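Local atomic coordinates of DNA ligase (Archaeoglobus fulgidus, PDB entry 3GDE), a protein that probably seals nicks in double-stranded DNA during replication, recombination and repair, using ATP as the source of the adenylate group. Residues V285-K290 and S368-L373; Y70-N75 and R138-L143; L454-G459 and D540-V545; V241-T246 and R414-L419. One frame throughout, in Å; residues are numbered along the deposited sequence.

Contact 1: V285-K290 and S368-L373; sequences VEEIKK and SEKIKL
E287 has CG anti to its own carbonyl carbon (chi1 -60°), and a second bend at chi2 (-75°) folds its carboxylate over K370. K370 also puts CG anti to its carbonyl carbon, but the rest of its chain runs out extended. The two side chains cross at about a right angle; the carboxylate lies against the methylenes, with the ammonium further off. E287 OE2 is 3.5 Å from K370 CD, while K370 NZ ends 4.3 Å from E287 OE2, too far for a salt bridge. Closer to the helix, E287 CB packs on I371 CG1 at 3.6 Å. I371 CD1 also meets I288 CG1, at 4.2 Å. A water donates to E287 OE1 over 2.6 Å and makes a weak bond to S368 OG. That hydroxyl has a stronger partner in S291.

The contact joins helix 282-291 to the start of strand 371-379 in the adenylation domain. I288 also leans on V260 and W262, and I371 on A337 and F339. Were E287 replaced by alanine, the water would probably lose its acceptor and the K370 methylenes their cover.

K290 NZ forms a long salt bridge of 3.8 Å to E287 OE2. With two lysines and a water near it, the buried carboxylate probably stays ionised, although neither ammonium grips it closely.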
# COMPACT_ATOMS: atom_id res chain seq x y z
N VAL A 285 -11.56 -6.73 18.71
CA VAL A 285 -10.46 -6.91 19.67
C VAL A 285 -10.90 -7.66 20.94
O VAL A 285 -10.29 -8.67 21.31
CB VAL A 285 -9.75 -5.55 19.99
CG1 VAL A 285 -8.84 -5.65 21.21
CG2 VAL A 285 -8.95 -5.09 18.79
N GLU A 286 -11.97 -7.18 21.58
CA GLU A 286 -12.50 -7.82 22.79
C GLU A 286 -12.94 -9.26 22.56
O GLU A 286 -12.65 -10.13 23.38
CB GLU A 286 -13.64 -7.01 23.42
CG GLU A 286 -13.20 -5.77 24.19
CD GLU A 286 -12.26 -6.06 25.37
OE1 GLU A 286 -11.51 -5.14 25.76
OE2 GLU A 286 -12.28 -7.19 25.92
N GLU A 287 -13.61 -9.51 21.42
CA GLU A 287 -14.08 -10.86 21.08
C GLU A 287 -12.94 -11.83 20.85
O GLU A 287 -13.07 -13.02 21.13
CB GLU A 287 -14.97 -10.82 19.83
CG GLU A 287 -16.22 -9.98 19.98
CD GLU A 287 -17.30 -10.63 20.83
OE1 GLU A 287 -17.32 -11.88 20.93
OE2 GLU A 287 -18.13 -9.88 21.38
N ILE A 288 -11.83 -11.32 20.31
CA ILE A 288 -10.61 -12.11 20.14
C ILE A 288 -10.01 -12.52 21.50
O ILE A 288 -9.60 -13.67 21.69
CB ILE A 288 -9.60 -11.33 19.24
CG1 ILE A 288 -9.95 -11.56 17.77
CG2 ILE A 288 -8.16 -11.74 19.53
CD1 ILE A 288 -9.67 -10.38 16.88
N LYS A 289 -9.99 -11.57 22.44
CA LYS A 289 -9.48 -11.81 23.79
C LYS A 289 -10.26 -12.87 24.56
O LYS A 289 -9.68 -13.62 25.34
CB LYS A 289 -9.40 -10.51 24.59
CG LYS A 289 -8.43 -9.51 23.98
CD LYS A 289 -8.24 -8.28 24.84
CE LYS A 289 -7.07 -7.47 24.32
NZ LYS A 289 -6.96 -6.13 24.96
N LYS A 290 -11.57 -12.96 24.32
CA LYS A 290 -12.34 -14.03 24.96
C LYS A 290 -12.46 -15.32 24.15
O LYS A 290 -12.58 -16.39 24.74
CB LYS A 290 -13.71 -13.55 25.49
CG LYS A 290 -14.57 -12.76 24.53
CD LYS A 290 -15.93 -12.51 25.15
CE LYS A 290 -16.59 -11.28 24.56
NZ LYS A 290 -18.02 -11.17 24.97
N SER A 368 -17.83 -18.11 18.78
CA SER A 368 -18.88 -17.37 19.47
C SER A 368 -19.78 -16.69 18.43
O SER A 368 -19.68 -16.98 17.23
CB SER A 368 -18.27 -16.34 20.43
OG SER A 368 -17.34 -15.49 19.77
N GLU A 369 -20.65 -15.79 18.88
CA GLU A 369 -21.54 -15.10 17.94
C GLU A 369 -20.77 -14.15 17.03
O GLU A 369 -21.17 -13.93 15.88
CB GLU A 369 -22.68 -14.37 18.67
CG GLU A 369 -22.25 -13.17 19.52
CD GLU A 369 -23.30 -12.05 19.58
OE1 GLU A 369 -23.05 -11.05 20.31
OE2 GLU A 369 -24.35 -12.16 18.90
N LYS A 370 -19.67 -13.60 17.53
CA LYS A 370 -18.90 -12.60 16.79
C LYS A 370 -17.58 -13.12 16.20
O LYS A 370 -16.95 -12.43 15.40
CB LYS A 370 -18.65 -11.35 17.64
CG LYS A 370 -19.90 -10.56 17.99
CD LYS A 370 -19.57 -9.10 18.28
CE LYS A 370 -20.74 -8.37 18.94
NZ LYS A 370 -20.44 -6.94 19.25
N ILE A 371 -17.17 -14.33 16.59
CA ILE A 371 -15.94 -14.96 16.07
C ILE A 371 -16.25 -16.36 15.53
O ILE A 371 -16.65 -17.25 16.29
CB ILE A 371 -14.80 -15.06 17.15
CG1 ILE A 371 -14.38 -13.68 17.70
CG2 ILE A 371 -13.59 -15.87 16.64
CD1 ILE A 371 -13.84 -12.68 16.66
N LYS A 372 -16.05 -16.55 14.23
CA LYS A 372 -16.35 -17.83 13.59
C LYS A 372 -15.16 -18.40 12.85
O LYS A 372 -14.23 -17.67 12.51
CB LYS A 372 -17.52 -17.67 12.61
CG LYS A 372 -18.63 -16.72 13.06
CD LYS A 372 -19.56 -17.39 14.06
CE LYS A 372 -20.71 -18.10 13.37
NZ LYS A 372 -21.87 -18.22 14.30
N LEU A 373 -15.19 -19.71 12.63
CA LEU A 373 -14.35 -20.36 11.65
C LEU A 373 -15.04 -20.41 10.30
O LEU A 373 -16.26 -20.63 10.22
CB LEU A 373 -14.03 -21.79 12.07
CG LEU A 373 -12.63 -22.14 12.62
CD1 LEU A 373 -11.92 -20.92 13.17
CD2 LEU A 373 -12.74 -23.24 13.67
O HOH W 1 -19.52 -13.31 21.22

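Contact 2: Y70-N75 and R138-L143; sequences YEALEN and RKIMLL
A72 and I140 are the closest backbone approach of two helical segments, with CA atoms 5.4 Å apart, where the axes of 70-75 and 138-143 pass 8.6 Å from each other at a crossing angle of -51°. The small A72 probably permits this close approach. Its CB meets L143 CB at 3.9 Å, and beyond the two segments it also touches T144 and Y147.

I140 carries most of the rest, using both ends of its branched side chain. Its CG2, anti to the backbone N, lies 3.9 Å from E71 CB. CD1 comes 4.0 Å from E71 CG. E71 offers only its aliphatic part, because a bend at chi2 (-85°) turns the carboxylate away from the other helix. N75 crosses I140 at about a right angle and sets OD1 3.7 Å from I140 CG2. That oxygen is hydrogen-bonded to T144, one turn further along helix 135-149. M141 curls its sulfur back towards N75 at the rim.

With an alanine in place of I140, E71 CB and the N75 side chain would probably lose the methyl groups they rest on.

The contact joins helices 66-77 and 135-149 of the all-helical DNA-binding domain. Its centre is apolar, made of methyl and methylene groups. Polar ends sit at the margin. Between the segments the packing is van der Waals; the N75-T144 hydrogen bond adds a polar link between the helices.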
# COMPACT_ATOMS: atom_id res chain seq x y z
N TYR A 70 4.05 24.29 1.31
CA TYR A 70 3.92 25.64 0.77
C TYR A 70 4.26 26.74 1.78
O TYR A 70 5.06 27.63 1.49
CB TYR A 70 2.52 25.87 0.20
CG TYR A 70 2.32 25.32 -1.20
CD1 TYR A 70 1.30 24.40 -1.47
CD2 TYR A 70 3.14 25.72 -2.25
CE1 TYR A 70 1.12 23.89 -2.75
CE2 TYR A 70 2.96 25.22 -3.52
CZ TYR A 70 1.95 24.31 -3.77
OH TYR A 70 1.78 23.82 -5.04
N GLU A 71 3.67 26.66 2.97
CA GLU A 71 3.92 27.62 4.03
C GLU A 71 5.40 27.66 4.46
O GLU A 71 5.94 28.75 4.69
CB GLU A 71 3.04 27.34 5.25
CG GLU A 71 1.55 27.16 4.95
CD GLU A 71 0.79 28.48 4.89
OE1 GLU A 71 0.95 29.24 3.91
OE2 GLU A 71 0.01 28.74 5.83
N ALA A 72 6.03 26.49 4.58
CA ALA A 72 7.45 26.41 4.93
C ALA A 72 8.32 27.03 3.85
O ALA A 72 9.25 27.77 4.15
CB ALA A 72 7.87 24.96 5.20
N LEU A 73 8.00 26.74 2.60
CA LEU A 73 8.71 27.31 1.46
C LEU A 73 8.52 28.83 1.37
O LEU A 73 9.45 29.55 1.00
CB LEU A 73 8.30 26.59 0.16
CG LEU A 73 8.86 25.17 -0.02
CD1 LEU A 73 8.18 24.41 -1.16
CD2 LEU A 73 10.37 25.16 -0.22
N GLU A 74 7.32 29.30 1.70
CA GLU A 74 7.02 30.72 1.87
C GLU A 74 7.97 31.34 2.90
O GLU A 74 8.59 32.38 2.64
CB GLU A 74 5.62 30.88 2.43
CG GLU A 74 4.48 31.04 1.47
CD GLU A 74 3.44 31.98 2.05
OE1 GLU A 74 3.65 33.21 1.98
OE2 GLU A 74 2.43 31.50 2.63
N ASN A 75 8.04 30.72 4.08
CA ASN A 75 8.86 31.22 5.17
C ASN A 75 10.32 31.39 4.80
O ASN A 75 10.91 32.43 5.10
CB ASN A 75 8.77 30.32 6.41
CG ASN A 75 7.43 30.39 7.10
OD1 ASN A 75 7.04 29.45 7.81
ND2 ASN A 75 6.70 31.48 6.89
N ARG A 138 3.65 24.20 14.35
CA ARG A 138 4.98 23.70 14.73
C ARG A 138 5.60 22.83 13.63
O ARG A 138 6.79 22.96 13.32
CB ARG A 138 4.96 22.94 16.06
CG ARG A 138 6.32 22.38 16.39
CD ARG A 138 6.31 21.51 17.61
NE ARG A 138 6.61 22.33 18.76
CZ ARG A 138 7.74 22.30 19.45
NH1 ARG A 138 8.71 21.45 19.14
NH2 ARG A 138 7.87 23.13 20.45
N LYS A 139 4.79 21.97 13.02
CA LYS A 139 5.23 21.19 11.86
C LYS A 139 5.81 22.08 10.77
O LYS A 139 6.86 21.80 10.23
CB LYS A 139 4.10 20.35 11.29
CG LYS A 139 3.73 19.16 12.13
CD LYS A 139 2.78 18.29 11.37
CE LYS A 139 1.91 17.49 12.31
NZ LYS A 139 1.07 16.57 11.51
N ILE A 140 5.12 23.17 10.48
CA ILE A 140 5.61 24.15 9.51
C ILE A 140 6.95 24.75 9.99
O ILE A 140 7.87 24.89 9.20
CB ILE A 140 4.54 25.24 9.21
CG1 ILE A 140 3.33 24.61 8.51
CG2 ILE A 140 5.13 26.39 8.38
CD1 ILE A 140 2.01 25.45 8.57
N MET A 141 7.05 25.06 11.28
CA MET A 141 8.30 25.61 11.81
C MET A 141 9.46 24.63 11.74
O MET A 141 10.58 25.02 11.43
CB MET A 141 8.09 26.14 13.24
CG MET A 141 7.17 27.37 13.32
SD MET A 141 7.49 28.55 11.98
CE MET A 141 9.13 29.10 12.46
N LEU A 142 9.19 23.35 11.99
CA LEU A 142 10.20 22.29 11.86
C LEU A 142 10.66 22.06 10.43
O LEU A 142 11.85 21.93 10.17
CB LEU A 142 9.70 20.98 12.48
CG LEU A 142 9.63 20.95 14.01
CD1 LEU A 142 8.84 19.74 14.49
CD2 LEU A 142 11.04 20.99 14.63
N LEU A 143 9.71 22.01 9.50
CA LEU A 143 10.02 21.95 8.07
C LEU A 143 10.80 23.18 7.59
O LEU A 143 11.72 23.04 6.79
CB LEU A 143 8.73 21.81 7.26
CG LEU A 143 7.90 20.54 7.39
CD1 LEU A 143 6.51 20.77 6.78
CD2 LEU A 143 8.61 19.32 6.76

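Contact 3: L454-G459 and D540-V545; sequences LDPVTG and DTIERV
L454 closes a strand of the OB-fold domain and forms a single beta bridge with T541, just before the C-terminal helix 542-550. This is the tight part of the contact. The two backbones lock L454 at both ends: its N donates to D540 O at 3.0 Å, and its O accepts from I542 N at 2.8 Å. T541 CA also comes within 3.1 Å of L454 O as a CA-H...O contact. The oxygen thus has one N-H and one CA-H partner from the other segment.

The looser side lies along the hairpin loop that follows. P456 crosses T541 at about a right angle, with P456 CG 4.1 Å from T541 CG2. D455 CA lies 4.1 Å from I542 CG2. P456 and D455 are partly exposed and touch only lightly. I542 has more cover, as it also packs on C453, L462 and Y520. D455 keeps the loop in shape through an Asx turn, its OD1 accepting from V457 N. The loop also meets the DNA-binding domain: P456 and V457 make backbone bonds with G173 and I174, in keeping with the closed conformation of the enzyme.

T541 is the N-cap of the helix, its OG1 accepting from R544 N. D540 OD2 is held by D429 N. R544 NH1 bonds D540 OD1 at 3.0 Å, with the oxygen in the guanidinium plane but the donor above the carboxylate plane.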
# COMPACT_ATOMS: atom_id res chain seq x y z
N LEU A 454 0.20 0.14 -11.40
CA LEU A 454 1.57 0.23 -10.91
C LEU A 454 2.52 -0.82 -11.51
O LEU A 454 2.18 -1.99 -11.63
CB LEU A 454 1.57 0.14 -9.38
CG LEU A 454 2.92 0.11 -8.65
CD1 LEU A 454 3.51 1.53 -8.52
CD2 LEU A 454 2.76 -0.58 -7.29
N ASP A 455 3.71 -0.37 -11.90
CA ASP A 455 4.80 -1.28 -12.24
C ASP A 455 5.62 -1.43 -10.96
O ASP A 455 6.31 -0.49 -10.56
CB ASP A 455 5.64 -0.70 -13.38
CG ASP A 455 6.86 -1.58 -13.74
OD1 ASP A 455 7.21 -2.51 -13.00
OD2 ASP A 455 7.47 -1.31 -14.80
N PRO A 456 5.50 -2.58 -10.28
CA PRO A 456 6.13 -2.73 -8.96
C PRO A 456 7.67 -2.84 -8.97
O PRO A 456 8.27 -2.71 -7.91
CB PRO A 456 5.49 -4.02 -8.43
CG PRO A 456 5.19 -4.81 -9.64
CD PRO A 456 4.78 -3.80 -10.68
N VAL A 457 8.29 -3.05 -10.12
CA VAL A 457 9.76 -3.04 -10.16
C VAL A 457 10.35 -1.63 -10.21
O VAL A 457 11.33 -1.35 -9.51
CB VAL A 457 10.42 -4.06 -11.18
CG1 VAL A 457 9.40 -5.00 -11.84
CG2 VAL A 457 11.37 -3.36 -12.20
N THR A 458 9.73 -0.74 -10.99
CA THR A 458 10.21 0.62 -11.15
C THR A 458 9.42 1.67 -10.34
O THR A 458 9.86 2.81 -10.20
CB THR A 458 10.19 1.05 -12.64
OG1 THR A 458 8.83 1.06 -13.11
CG2 THR A 458 11.03 0.09 -13.49
N GLY A 459 8.25 1.27 -9.83
CA GLY A 459 7.31 2.19 -9.20
C GLY A 459 6.63 3.18 -10.15
O GLY A 459 5.95 4.11 -9.72
N ASP A 540 -3.48 -1.69 -8.06
CA ASP A 540 -3.26 -2.92 -8.79
C ASP A 540 -2.13 -2.79 -9.79
O ASP A 540 -1.92 -1.73 -10.39
CB ASP A 540 -4.56 -3.41 -9.43
CG ASP A 540 -5.50 -4.03 -8.41
OD1 ASP A 540 -5.20 -5.16 -7.94
OD2 ASP A 540 -6.51 -3.39 -8.06
N THR A 541 -1.38 -3.88 -9.94
CA THR A 541 -0.14 -3.89 -10.71
C THR A 541 -0.38 -4.22 -12.18
O THR A 541 -1.40 -4.82 -12.52
CB THR A 541 0.87 -4.89 -10.12
OG1 THR A 541 0.30 -6.21 -10.13
CG2 THR A 541 1.23 -4.51 -8.68
N ILE A 542 0.56 -3.81 -13.04
CA ILE A 542 0.51 -4.19 -14.46
C ILE A 542 0.39 -5.72 -14.66
O ILE A 542 -0.27 -6.18 -15.60
CB ILE A 542 1.71 -3.60 -15.25
CG1 ILE A 542 1.60 -3.90 -16.75
CG2 ILE A 542 3.07 -4.07 -14.69
CD1 ILE A 542 0.37 -3.28 -17.42
N GLU A 543 1.02 -6.49 -13.77
CA GLU A 543 0.90 -7.94 -13.76
C GLU A 543 -0.54 -8.41 -13.52
O GLU A 543 -1.01 -9.32 -14.19
CB GLU A 543 1.86 -8.55 -12.72
CG GLU A 543 1.80 -10.08 -12.60
CD GLU A 543 3.04 -10.69 -11.95
OE1 GLU A 543 3.77 -9.98 -11.20
OE2 GLU A 543 3.29 -11.90 -12.19
N ARG A 544 -1.23 -7.79 -12.56
CA ARG A 544 -2.64 -8.08 -12.31
C ARG A 544 -3.49 -7.83 -13.57
O ARG A 544 -4.26 -8.71 -13.99
CB ARG A 544 -3.17 -7.26 -11.13
CG ARG A 544 -4.60 -7.63 -10.70
CD ARG A 544 -4.61 -8.57 -9.49
NE ARG A 544 -5.89 -9.29 -9.33
CZ ARG A 544 -6.96 -8.80 -8.71
NH1 ARG A 544 -6.95 -7.57 -8.19
NH2 ARG A 544 -8.07 -9.53 -8.62
N VAL A 545 -3.34 -6.65 -14.16
CA VAL A 545 -4.09 -6.28 -15.36
C VAL A 545 -3.88 -7.32 -16.47
O VAL A 545 -4.85 -7.79 -17.08
CB VAL A 545 -3.74 -4.83 -15.84
CG1 VAL A 545 -4.50 -4.46 -17.13
CG2 VAL A 545 -4.03 -3.82 -14.74

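Contact 4: V241-T246 and R414-L419; sequences VREMRT and RGKNWL. With PO4 (phosphate ion), chain B.
E243 ends helix 237-243 of the adenylation (nucleotidyltransferase) domain, and M244 is the first residue beyond it. They meet the corner at 416-418 where the chain turns from strand 414-415 towards strand 419-422. Both of these strands pair with strand 230-233.

M244 reaches across with a long straight side chain. CB points towards the corner, and CG stands anti to the carbonyl carbon (chi1 -52°). CB and CG span the distance between the segments without touching residues 414-419; outside them, the side chain packs on L404. SD comes nearer, 4.4 Å from N417 O. Only CE makes close contact. The methyl group lies 3.2 Å from K416 O and 3.3 Å from N417 O, and it also packs on L419 CD1 at 3.9 Å. The methyl thus sits against two carbonyl oxygens and one leucine methyl at the corner.

E243 makes a separate contact, with K416, at the exposed margin. Its extended chain crosses K416 at about a right angle and sets OE1 3.5 Å from K416 CD. K416 NZ is 4.2 Å from E243 OE1, so the opposite charges are near but form no salt bridge.

R414 and W418 of the same segment turn to the predicted nucleotide pocket. R414 is predicted to bind ATP, and W418 packs on F340, another predicted ATP contact. A phosphate ion, probably from the crystallisation liquor, lies at the edge of the R414 guanidinium and is also bonded by K420. R414 NE donates to A231 O, and R414 NH1 donates to phosphate O4 at 3.2 Å with an N-H...O angle of 151°.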
# COMPACT_ATOMS: atom_id res chain seq x y z
N VAL A 241 -11.51 -26.97 -9.76
CA VAL A 241 -11.66 -28.21 -8.99
C VAL A 241 -11.24 -29.46 -9.77
O VAL A 241 -11.49 -30.59 -9.34
CB VAL A 241 -13.09 -28.33 -8.35
CG1 VAL A 241 -14.12 -28.70 -9.40
CG2 VAL A 241 -13.10 -29.33 -7.20
N ARG A 242 -10.59 -29.26 -10.92
CA ARG A 242 -9.98 -30.36 -11.66
C ARG A 242 -8.45 -30.23 -11.76
O ARG A 242 -7.75 -31.25 -11.82
CB ARG A 242 -10.63 -30.56 -13.04
CG ARG A 242 -10.26 -29.54 -14.11
CD ARG A 242 -10.74 -30.01 -15.48
NE ARG A 242 -10.32 -29.10 -16.55
CZ ARG A 242 -11.13 -28.25 -17.18
NH1 ARG A 242 -12.42 -28.19 -16.88
NH2 ARG A 242 -10.65 -27.47 -18.14
N GLU A 243 -7.94 -28.99 -11.77
CA GLU A 243 -6.50 -28.76 -11.65
C GLU A 243 -6.03 -29.34 -10.31
O GLU A 243 -5.10 -30.15 -10.27
CB GLU A 243 -6.14 -27.27 -11.77
CG GLU A 243 -4.63 -27.00 -11.63
CD GLU A 243 -4.21 -25.59 -12.00
OE1 GLU A 243 -3.03 -25.42 -12.39
OE2 GLU A 243 -5.04 -24.65 -11.89
N MET A 244 -6.67 -28.91 -9.23
CA MET A 244 -6.61 -29.63 -7.97
C MET A 244 -7.62 -30.75 -8.10
O MET A 244 -8.76 -30.51 -8.52
CB MET A 244 -7.00 -28.73 -6.80
CG MET A 244 -6.24 -27.42 -6.74
SD MET A 244 -7.04 -26.28 -5.60
CE MET A 244 -6.20 -24.76 -6.01
N ARG A 245 -7.23 -31.97 -7.76
CA ARG A 245 -8.13 -33.11 -7.88
C ARG A 245 -9.10 -33.11 -6.70
O ARG A 245 -10.32 -33.08 -6.88
CB ARG A 245 -7.33 -34.42 -7.94
CG ARG A 245 -6.22 -34.44 -9.02
CD ARG A 245 -6.75 -34.86 -10.41
NE ARG A 245 -7.22 -36.25 -10.43
CZ ARG A 245 -7.49 -36.94 -11.54
NH1 ARG A 245 -7.33 -36.40 -12.74
NH2 ARG A 245 -7.91 -38.20 -11.44
N THR A 246 -8.54 -33.13 -5.49
CA THR A 246 -9.29 -32.87 -4.27
C THR A 246 -8.93 -31.46 -3.82
O THR A 246 -7.79 -31.01 -4.00
CB THR A 246 -8.93 -33.90 -3.17
OG1 THR A 246 -9.03 -35.23 -3.70
CG2 THR A 246 -9.87 -33.79 -1.98
N ARG A 414 0.89 -14.70 -5.09
CA ARG A 414 -0.37 -14.91 -5.78
C ARG A 414 -0.23 -16.04 -6.82
O ARG A 414 -0.11 -15.80 -8.02
CB ARG A 414 -0.82 -13.59 -6.42
CG ARG A 414 -2.00 -13.65 -7.39
CD ARG A 414 -2.54 -12.25 -7.68
NE ARG A 414 -3.85 -12.14 -7.07
CZ ARG A 414 -4.26 -11.20 -6.23
NH1 ARG A 414 -3.51 -10.15 -5.89
NH2 ARG A 414 -5.48 -11.30 -5.77
N GLY A 415 -0.20 -17.28 -6.35
CA GLY A 415 -0.11 -18.44 -7.24
C GLY A 415 -1.44 -19.18 -7.41
O GLY A 415 -2.50 -18.69 -7.01
N LYS A 416 -1.37 -20.36 -8.00
CA LYS A 416 -2.55 -21.17 -8.27
C LYS A 416 -2.99 -22.07 -7.10
O LYS A 416 -3.97 -22.80 -7.22
CB LYS A 416 -2.35 -22.00 -9.53
CG LYS A 416 -2.22 -21.17 -10.80
CD LYS A 416 -2.32 -22.02 -12.07
CE LYS A 416 -1.84 -21.24 -13.30
NZ LYS A 416 -1.47 -22.15 -14.43
N ASN A 417 -2.29 -22.01 -5.96
CA ASN A 417 -2.64 -22.84 -4.81
C ASN A 417 -3.96 -22.44 -4.13
O ASN A 417 -4.62 -23.25 -3.48
CB ASN A 417 -1.51 -22.87 -3.78
CG ASN A 417 -0.39 -23.85 -4.16
OD1 ASN A 417 0.70 -23.81 -3.58
ND2 ASN A 417 -0.66 -24.73 -5.11
N TRP A 418 -4.32 -21.17 -4.28
CA TRP A 418 -5.61 -20.66 -3.86
C TRP A 418 -6.23 -20.05 -5.10
O TRP A 418 -5.55 -19.34 -5.86
CB TRP A 418 -5.47 -19.56 -2.81
CG TRP A 418 -4.99 -19.97 -1.44
CD1 TRP A 418 -4.44 -21.17 -1.07
CD2 TRP A 418 -4.98 -19.14 -0.26
NE1 TRP A 418 -4.11 -21.14 0.27
CE2 TRP A 418 -4.44 -19.91 0.79
CE3 TRP A 418 -5.40 -17.83 0.01
CZ2 TRP A 418 -4.30 -19.41 2.10
CZ3 TRP A 418 -5.27 -17.34 1.31
CH2 TRP A 418 -4.72 -18.13 2.33
N LEU A 419 -7.51 -20.34 -5.32
CA LEU A 419 -8.25 -19.73 -6.42
C LEU A 419 -9.58 -19.17 -5.91
O LEU A 419 -10.28 -19.82 -5.13
CB LEU A 419 -8.49 -20.76 -7.54
CG LEU A 419 -7.27 -21.44 -8.18
CD1 LEU A 419 -7.71 -22.69 -8.91
CD2 LEU A 419 -6.50 -20.52 -9.13
P PO4 B . -6.81 -9.28 -3.57
O1 PO4 B . -6.94 -9.21 -2.06
O2 PO4 B . -6.73 -10.74 -3.94
O3 PO4 B . -8.03 -8.68 -4.24
O4 PO4 B . -5.57 -8.55 -4.00

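Along the chain contact 2 closes first, in the DNA-binding domain. Contact 4 then opens, contact 1 lies wholly between its two segments, and contact 3 comes last, at the OB-fold domain and the C-terminal helix. Contacts 1 and 4 share the adenylation domain and reach the same sheet, with centres about 30 Å apart. Contact 2 is remote, its centre about 54 Å from that of contact 4 on the opposite side of the molecule. Contacts 3 and 4 touch: R544 NE packs 4.0 Å from R414 CZ, beside the phosphate. The C-terminal helix thus meets the predicted ATP site, consistent with a tightly closed enzyme.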